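Local coordinates for lactococcal phage P2 ORF15 (Lactococcus phage p2, PDB 2WZP), which probably serves as the distal tail protein (Dit) of the phage baseplate, linking the tail to the host-recognition machinery, at residues Phe91-Phe96 / Gln105-Phe110; Leu170-Ile175 / Gly305-Ile310; Phe119-Tyr124 / Lys163-Glu168. All blocks are in the same frame, centred on the assembly; numbering follows the deposited sequence.

Interaction 1 (Phe91-Phe96 / Gln105-Phe110); sequences FKLETF and QLMKDF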
# COMPACT_ATOMS: atom_id res chain seq x y z
N PHE M 91 9.22 -21.30 -11.22
CA PHE M 91 8.74 -22.20 -10.19
C PHE M 91 9.35 -21.76 -8.85
O PHE M 91 10.39 -21.10 -8.82
CB PHE M 91 9.24 -23.63 -10.45
CG PHE M 91 8.66 -24.37 -11.62
CD1 PHE M 91 7.46 -25.07 -11.50
CD2 PHE M 91 9.38 -24.50 -12.81
CE1 PHE M 91 6.96 -25.82 -12.56
CE2 PHE M 91 8.89 -25.27 -13.86
CZ PHE M 91 7.68 -25.92 -13.73
N LYS M 92 8.69 -22.14 -7.76
CA LYS M 92 9.16 -22.01 -6.40
C LYS M 92 9.99 -23.31 -6.23
O LYS M 92 9.50 -24.39 -6.56
CB LYS M 92 7.98 -22.02 -5.41
CG LYS M 92 7.33 -20.68 -5.17
CD LYS M 92 6.39 -20.77 -3.98
CE LYS M 92 5.84 -19.42 -3.56
NZ LYS M 92 4.89 -18.84 -4.55
N LEU M 93 11.25 -23.19 -5.80
CA LEU M 93 12.16 -24.33 -5.64
C LEU M 93 12.39 -24.49 -4.15
O LEU M 93 12.85 -23.57 -3.46
CB LEU M 93 13.46 -24.09 -6.46
CG LEU M 93 14.72 -24.96 -6.25
CD1 LEU M 93 14.58 -26.27 -6.96
CD2 LEU M 93 15.91 -24.33 -6.89
N GLU M 94 11.94 -25.62 -3.63
CA GLU M 94 12.02 -25.95 -2.22
C GLU M 94 12.81 -27.24 -2.00
O GLU M 94 12.68 -28.19 -2.81
CB GLU M 94 10.61 -26.06 -1.65
CG GLU M 94 10.06 -24.72 -1.19
CD GLU M 94 8.76 -24.75 -0.41
OE1 GLU M 94 8.49 -25.76 0.28
OE2 GLU M 94 8.02 -23.75 -0.48
N THR M 95 13.66 -27.27 -0.94
CA THR M 95 14.46 -28.47 -0.60
C THR M 95 13.97 -29.14 0.68
O THR M 95 13.38 -28.48 1.54
CB THR M 95 15.97 -28.26 -0.68
OG1 THR M 95 16.43 -27.53 0.46
CG2 THR M 95 16.42 -27.63 -2.01
N PHE M 96 14.15 -30.48 0.77
CA PHE M 96 13.66 -31.30 1.88
C PHE M 96 14.76 -32.19 2.50
O PHE M 96 14.50 -33.32 2.91
CB PHE M 96 12.37 -32.06 1.48
CG PHE M 96 11.29 -31.14 0.95
CD1 PHE M 96 10.26 -30.70 1.78
CD2 PHE M 96 11.31 -30.69 -0.36
CE1 PHE M 96 9.27 -29.81 1.31
CE2 PHE M 96 10.34 -29.78 -0.82
CZ PHE M 96 9.32 -29.36 0.01
N GLN M 105 24.06 -29.65 -0.39
CA GLN M 105 24.37 -30.67 -1.38
C GLN M 105 23.28 -30.78 -2.45
O GLN M 105 23.60 -30.81 -3.64
CB GLN M 105 24.60 -32.03 -0.69
CG GLN M 105 25.28 -33.06 -1.60
CD GLN M 105 26.71 -32.70 -1.84
OE1 GLN M 105 27.54 -32.83 -0.95
NE2 GLN M 105 27.04 -32.26 -3.05
N LEU M 106 22.00 -30.82 -2.03
CA LEU M 106 20.84 -30.89 -2.93
C LEU M 106 20.77 -29.69 -3.88
O LEU M 106 20.60 -29.90 -5.07
CB LEU M 106 19.53 -31.03 -2.15
CG LEU M 106 19.30 -32.37 -1.45
CD1 LEU M 106 18.25 -32.21 -0.36
CD2 LEU M 106 18.93 -33.47 -2.45
N MET M 107 20.93 -28.45 -3.36
CA MET M 107 20.95 -27.23 -4.16
C MET M 107 22.07 -27.27 -5.18
O MET M 107 21.82 -27.06 -6.36
CB MET M 107 21.13 -26.00 -3.27
CG MET M 107 19.84 -25.27 -2.96
SD MET M 107 18.88 -24.72 -4.39
CE MET M 107 19.42 -23.04 -4.52
N LYS M 108 23.31 -27.52 -4.72
CA LYS M 108 24.53 -27.59 -5.53
C LYS M 108 24.40 -28.63 -6.64
O LYS M 108 24.71 -28.33 -7.79
CB LYS M 108 25.74 -27.90 -4.63
CG LYS M 108 27.08 -27.68 -5.30
CD LYS M 108 28.21 -27.98 -4.34
CE LYS M 108 29.54 -28.12 -5.06
NZ LYS M 108 29.58 -29.30 -5.98
N ASP M 109 23.92 -29.84 -6.31
CA ASP M 109 23.78 -30.91 -7.31
C ASP M 109 22.69 -30.64 -8.31
O ASP M 109 22.92 -30.84 -9.50
CB ASP M 109 23.58 -32.28 -6.64
CG ASP M 109 24.78 -32.82 -5.87
OD1 ASP M 109 25.87 -32.16 -5.89
OD2 ASP M 109 24.65 -33.90 -5.28
N PHE M 110 21.51 -30.18 -7.86
CA PHE M 110 20.40 -29.89 -8.76
C PHE M 110 20.74 -28.82 -9.78
O PHE M 110 20.52 -29.02 -10.97
CB PHE M 110 19.17 -29.48 -7.96
CG PHE M 110 17.94 -29.30 -8.81
CD1 PHE M 110 17.33 -30.40 -9.41
CD2 PHE M 110 17.39 -28.05 -9.01
CE1 PHE M 110 16.20 -30.24 -10.20
CE2 PHE M 110 16.25 -27.89 -9.80
CZ PHE M 110 15.66 -28.99 -10.38
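Leu93 reaches from the strand toward the helix and parts its two methyl groups between two helix residues, CD1 going to Phe110 and CD2 to Met107. The leucine and the phenylalanine run past each other in opposite senses, so that CD1 settles obliquely against one side of the ring, 3.7 Å from Phe110 CE2. Both have CG anti to the backbone N (chi1 167° for Leu93), and this is how each extends across the gap. Met107 follows another course: its CB leaves the helix at the flank, and a bend at chi2 (-56°) brings Met107 SD to 3.9 Å from Leu93 CD2. Farther along the strand, Thr95 CG2 approaches Met107 CG at 4.3 Å, while its hydroxyl serves another purpose, bonding Asn103 at the start of the same helix and the backbone N of Phe152. No hydrogen bond crosses between 91-96 and 105-110; the contact is a buried apolar seam. The strand and helix segments run at 133° to each other, with axes 9.6 Å apart at closest approach. In the fold, helix 100-115 lies over one face of the seven-stranded antiparallel sheet: Phe110 also meets Val54 on strand 54-57, Ile156 on strand 153-163 and, edge-to-face, Trp47, while Met107 touches Phe325 of a neighbouring subunit.

Interaction 2 (Leu170-Ile175 / Gly305-Ile310); sequences LTFDKI and GQMELI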
# COMPACT_ATOMS: atom_id res chain seq x y z
N LEU M 170 8.14 -44.07 -35.81
CA LEU M 170 7.51 -44.60 -37.03
C LEU M 170 8.55 -45.21 -37.96
O LEU M 170 9.61 -44.62 -38.20
CB LEU M 170 6.79 -43.49 -37.81
CG LEU M 170 5.59 -42.77 -37.19
CD1 LEU M 170 5.04 -41.75 -38.15
CD2 LEU M 170 4.48 -43.75 -36.83
N THR M 171 8.22 -46.37 -38.51
CA THR M 171 9.03 -47.10 -39.48
C THR M 171 8.31 -47.09 -40.83
O THR M 171 7.11 -47.35 -40.89
CB THR M 171 9.24 -48.55 -39.03
OG1 THR M 171 9.71 -48.58 -37.69
CG2 THR M 171 10.21 -49.30 -39.92
N PHE M 172 9.05 -46.78 -41.90
CA PHE M 172 8.54 -46.79 -43.27
C PHE M 172 9.34 -47.83 -44.03
O PHE M 172 10.57 -47.82 -43.96
CB PHE M 172 8.66 -45.40 -43.89
CG PHE M 172 8.24 -44.30 -42.96
CD1 PHE M 172 6.89 -44.08 -42.67
CD2 PHE M 172 9.18 -43.46 -42.37
CE1 PHE M 172 6.50 -43.07 -41.79
CE2 PHE M 172 8.80 -42.43 -41.52
CZ PHE M 172 7.46 -42.25 -41.22
N ASP M 173 8.65 -48.78 -44.68
CA ASP M 173 9.27 -49.87 -45.42
C ASP M 173 8.79 -49.87 -46.86
O ASP M 173 7.59 -49.87 -47.11
CB ASP M 173 8.90 -51.21 -44.79
CG ASP M 173 9.77 -51.64 -43.64
OD1 ASP M 173 10.81 -52.29 -43.89
OD2 ASP M 173 9.37 -51.42 -42.48
N LYS M 174 9.72 -49.92 -47.81
CA LYS M 174 9.38 -49.98 -49.21
C LYS M 174 9.15 -51.45 -49.62
O LYS M 174 10.09 -52.21 -49.84
CB LYS M 174 10.42 -49.25 -50.08
CG LYS M 174 9.96 -48.99 -51.51
CD LYS M 174 8.95 -47.86 -51.64
CE LYS M 174 8.46 -47.89 -53.07
NZ LYS M 174 7.80 -46.61 -53.47
N ILE M 175 7.87 -51.84 -49.62
CA ILE M 175 7.39 -53.18 -49.94
C ILE M 175 6.79 -53.12 -51.33
O ILE M 175 6.00 -52.22 -51.65
CB ILE M 175 6.34 -53.69 -48.89
CG1 ILE M 175 6.73 -53.42 -47.41
CG2 ILE M 175 5.94 -55.15 -49.14
CD1 ILE M 175 7.94 -54.18 -46.85
N GLY M 305 -0.37 -33.76 -45.13
CA GLY M 305 -0.23 -34.43 -46.40
C GLY M 305 0.51 -35.72 -46.16
O GLY M 305 0.17 -36.46 -45.22
N GLN M 306 1.55 -35.97 -46.95
CA GLN M 306 2.33 -37.20 -46.75
C GLN M 306 3.78 -37.13 -47.14
O GLN M 306 4.15 -36.36 -48.03
CB GLN M 306 1.67 -38.40 -47.42
CG GLN M 306 1.42 -38.29 -48.89
CD GLN M 306 0.46 -39.35 -49.36
OE1 GLN M 306 0.54 -39.81 -50.51
NE2 GLN M 306 -0.47 -39.77 -48.48
N MET M 307 4.60 -37.97 -46.47
CA MET M 307 6.01 -38.10 -46.80
C MET M 307 6.25 -39.41 -47.56
O MET M 307 5.81 -40.49 -47.14
CB MET M 307 6.92 -38.02 -45.55
CG MET M 307 8.38 -38.02 -45.90
SD MET M 307 9.37 -38.28 -44.45
CE MET M 307 9.43 -40.07 -44.41
N GLU M 308 6.99 -39.30 -48.67
CA GLU M 308 7.39 -40.44 -49.47
C GLU M 308 8.89 -40.58 -49.37
O GLU M 308 9.59 -39.61 -49.11
CB GLU M 308 6.97 -40.25 -50.93
CG GLU M 308 5.46 -40.31 -51.14
CD GLU M 308 5.01 -40.18 -52.57
OE1 GLU M 308 3.79 -40.35 -52.83
OE2 GLU M 308 5.86 -39.89 -53.44
N LEU M 309 9.37 -41.81 -49.52
CA LEU M 309 10.79 -42.11 -49.52
C LEU M 309 11.33 -41.89 -50.93
O LEU M 309 10.58 -42.00 -51.90
CB LEU M 309 11.03 -43.56 -49.11
CG LEU M 309 10.41 -44.09 -47.82
CD1 LEU M 309 10.83 -45.55 -47.58
CD2 LEU M 309 10.76 -43.22 -46.61
N ILE M 310 12.61 -41.53 -51.05
CA ILE M 310 13.27 -41.39 -52.35
C ILE M 310 14.43 -42.35 -52.33
O ILE M 310 15.40 -42.14 -51.57
CB ILE M 310 13.69 -39.96 -52.75
CG1 ILE M 310 12.44 -39.04 -52.89
CG2 ILE M 310 14.52 -40.00 -54.07
CD1 ILE M 310 12.70 -37.72 -52.85
O HOH W 1 9.61 -44.69 -52.48
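The ring of Phe172 is the one aromatic group in this contact, and the terminal methyl of Met307 comes to it obliquely, with Met307 CE 3.8 Å from Phe172 CE2 and 4.0 Å from Phe172 CD2. The same ring makes an edge-to-face pair with Phe317, so it touches both an aromatic neighbour of its own sheet and a thioether of the other; Met307 packs on Phe317 as well. Phe172 and Met307 cross at about a right angle. Met307 starts extended, its CG anti to the backbone N, and then turns at chi3 (88°), which swings the methyl toward the ring. Leu309, two residues on, takes the root of the phenylalanine instead: Leu309 CD2 lies 4.1 Å from Phe172 CB, and Leu309 CD1 approaches Lys174 CB at the looser distance of 4.5 Å. Beside Lys174 the contact becomes polar. A water accepts a hydrogen bond from Lys174 NZ (2.8 Å) and passes one to the backbone oxygen of Leu309 (its distance to Leu309 O is 2.9 Å), bridging the segments where no direct hydrogen bond does. Lys174 NZ thus has two partners, this water and Asp213 OD2, with which it forms a salt bridge. Strand 165-173 belongs to a six-stranded antiparallel sheet and strand 305-310 to a four-stranded one, so apolar residues pointing inward from each meet face to face, as in a beta sandwich; this is consistent with the galectin-like fold described for Dit C-terminal domains.

Interaction 3 (Phe119-Tyr124 / Lys163-Glu168); sequences FVTLEY and KWYTYE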
# COMPACT_ATOMS: atom_id res chain seq x y z
N PHE M 119 20.58 -27.99 -22.41
CA PHE M 119 19.19 -27.84 -22.01
C PHE M 119 18.84 -29.06 -21.15
O PHE M 119 19.54 -30.08 -21.15
CB PHE M 119 18.23 -27.74 -23.25
CG PHE M 119 18.09 -29.03 -24.02
CD1 PHE M 119 17.02 -29.89 -23.77
CD2 PHE M 119 19.08 -29.45 -24.91
CE1 PHE M 119 16.93 -31.13 -24.43
CE2 PHE M 119 18.97 -30.68 -25.57
CZ PHE M 119 17.90 -31.51 -25.32
N VAL M 120 17.72 -28.96 -20.47
CA VAL M 120 17.14 -29.93 -19.56
C VAL M 120 15.66 -30.10 -20.02
O VAL M 120 15.11 -29.24 -20.74
CB VAL M 120 17.37 -29.35 -18.14
CG1 VAL M 120 16.10 -28.99 -17.38
CG2 VAL M 120 18.28 -30.23 -17.32
N THR M 121 15.05 -31.25 -19.68
CA THR M 121 13.66 -31.53 -20.09
C THR M 121 12.73 -31.70 -18.91
O THR M 121 12.94 -32.57 -18.05
CB THR M 121 13.63 -32.78 -21.02
OG1 THR M 121 14.36 -32.49 -22.20
CG2 THR M 121 12.23 -33.17 -21.41
N LEU M 122 11.66 -30.91 -18.89
CA LEU M 122 10.61 -31.03 -17.89
C LEU M 122 9.53 -32.00 -18.40
O LEU M 122 9.04 -31.86 -19.52
CB LEU M 122 10.00 -29.65 -17.56
CG LEU M 122 8.79 -29.61 -16.62
CD1 LEU M 122 9.22 -29.75 -15.16
CD2 LEU M 122 8.02 -28.33 -16.83
N GLU M 123 9.21 -33.00 -17.59
CA GLU M 123 8.14 -33.95 -17.86
C GLU M 123 6.92 -33.45 -17.08
O GLU M 123 7.02 -33.12 -15.91
CB GLU M 123 8.56 -35.35 -17.43
CG GLU M 123 7.49 -36.39 -17.66
CD GLU M 123 7.88 -37.79 -17.23
OE1 GLU M 123 9.08 -38.14 -17.32
OE2 GLU M 123 6.98 -38.54 -16.81
N TYR M 124 5.79 -33.33 -17.74
CA TYR M 124 4.53 -32.84 -17.17
C TYR M 124 3.51 -33.95 -17.40
O TYR M 124 3.13 -34.23 -18.54
CB TYR M 124 4.13 -31.53 -17.87
CG TYR M 124 2.81 -30.90 -17.48
CD1 TYR M 124 2.29 -31.05 -16.20
CD2 TYR M 124 2.13 -30.06 -18.36
CE1 TYR M 124 1.11 -30.40 -15.81
CE2 TYR M 124 0.98 -29.38 -17.98
CZ TYR M 124 0.47 -29.56 -16.70
OH TYR M 124 -0.67 -28.87 -16.34
N LYS M 163 8.10 -26.17 -26.16
CA LYS M 163 7.07 -26.39 -25.17
C LYS M 163 5.90 -27.21 -25.62
O LYS M 163 5.12 -26.81 -26.46
CB LYS M 163 6.60 -25.10 -24.53
CG LYS M 163 5.78 -25.32 -23.32
CD LYS M 163 5.25 -24.04 -22.85
CE LYS M 163 3.95 -24.20 -22.18
NZ LYS M 163 3.25 -22.92 -22.23
N TRP M 164 5.83 -28.36 -24.97
CA TRP M 164 4.89 -29.44 -25.12
C TRP M 164 5.14 -30.29 -26.36
O TRP M 164 4.90 -29.90 -27.47
CB TRP M 164 3.46 -28.98 -24.96
CG TRP M 164 3.16 -28.29 -23.66
CD1 TRP M 164 2.19 -27.39 -23.45
CD2 TRP M 164 3.84 -28.44 -22.42
NE1 TRP M 164 2.21 -26.97 -22.17
CE2 TRP M 164 3.21 -27.60 -21.51
CE3 TRP M 164 4.92 -29.20 -21.99
CZ2 TRP M 164 3.62 -27.49 -20.20
CZ3 TRP M 164 5.32 -29.09 -20.70
CH2 TRP M 164 4.68 -28.25 -19.82
N TYR M 165 5.78 -31.42 -26.12
CA TYR M 165 6.06 -32.39 -27.14
C TYR M 165 5.99 -33.78 -26.54
O TYR M 165 5.96 -33.95 -25.32
CB TYR M 165 7.42 -32.12 -27.82
CG TYR M 165 8.67 -32.47 -27.04
CD1 TYR M 165 9.20 -33.76 -27.07
CD2 TYR M 165 9.34 -31.51 -26.30
CE1 TYR M 165 10.36 -34.08 -26.37
CE2 TYR M 165 10.49 -31.81 -25.59
CZ TYR M 165 11.01 -33.09 -25.64
OH TYR M 165 12.14 -33.39 -24.91
N THR M 166 5.94 -34.76 -27.43
CA THR M 166 5.98 -36.19 -27.20
C THR M 166 6.75 -36.73 -28.37
O THR M 166 6.87 -36.05 -29.40
CB THR M 166 4.58 -36.86 -27.12
OG1 THR M 166 3.86 -36.66 -28.32
CG2 THR M 166 3.77 -36.41 -25.93
N TYR M 167 7.27 -37.94 -28.22
CA TYR M 167 7.98 -38.58 -29.31
C TYR M 167 7.12 -39.63 -29.89
O TYR M 167 6.39 -40.33 -29.18
CB TYR M 167 9.32 -39.16 -28.85
CG TYR M 167 10.45 -38.16 -28.73
CD1 TYR M 167 10.91 -37.46 -29.84
CD2 TYR M 167 11.11 -37.96 -27.51
CE1 TYR M 167 11.95 -36.53 -29.74
CE2 TYR M 167 12.18 -37.07 -27.41
CZ TYR M 167 12.59 -36.35 -28.52
OH TYR M 167 13.65 -35.49 -28.46
N GLU M 168 7.20 -39.76 -31.20
CA GLU M 168 6.49 -40.79 -31.93
C GLU M 168 7.50 -41.49 -32.80
O GLU M 168 8.19 -40.85 -33.60
CB GLU M 168 5.36 -40.19 -32.78
CG GLU M 168 4.50 -41.23 -33.49
CD GLU M 168 3.51 -40.70 -34.51
OE1 GLU M 168 2.69 -41.51 -35.00
OE2 GLU M 168 3.55 -39.49 -34.84
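Trp164 gives up the most surface here, bringing the six-membered half of its indole up to Tyr124. The two rings meet obliquely, their planes inclined at 34° and their centroids 5.2 Å apart. Trp164 CH2 comes to 3.5 Å from Tyr124 CD2, and the indole also leans on the base of the tyrosine, with Trp164 CZ3 3.9 Å from Tyr124 CB. Other groups confine the indole: Lys163 CG sits over the centre of one face, 3.7 Å above the plane, and Leu122 CD2 stands at the edge, 4.5 Å from Trp164 CH2. The tyrosine hydroxyl looks beyond the chain and bonds Lys142 of another subunit. Tyr165 leaves the backbone in a different direction. With CG set between the backbone N and the carbonyl carbon (chi1 75°), its ring crosses Thr121 at about a right angle and brings Tyr165 OH to 3.5 Å from Thr121 CG2. The two hydroxyls do not bond each other; both hydrogen-bond OD1 of Asp134, which ties them through a shared third residue. Trp164 and Tyr165 together face Tyr132, forming a G1 beta bulge, and it is here that the chain turns its corner. Strand 120-125 lies between 32-36 and 130-140 in the seven-stranded sheet; the chain leaves that sheet at the end of strand 153-163 and enters the six-stranded one as strand 165-173, beside 312-322, while Trp164 packs back on Val131 and Ala133 of strand 130-140.

How the interactions relate
Along the chain interaction 1 comes first, then interaction 3, then interaction 2, and interaction 3 also lies between the other two in space. Interaction 1 and interaction 2 lie on opposite sides of the chain's centre, about 46 Å between their centres, and do not touch. The centre of interaction 3 is about 21 Å from that of interaction 1 and about 26 Å from that of interaction 2. Its link to interaction 1 is direct: Phe91 CZ packs against Leu122 CD2 at 3.9 Å, on the sheet both contacts reach. Its link to interaction 2 is through strand 165-173, which both use. Interaction 3 thus joins the seven-stranded sheet to the six-stranded one, consistent with a junction between the N- and C-terminal domains.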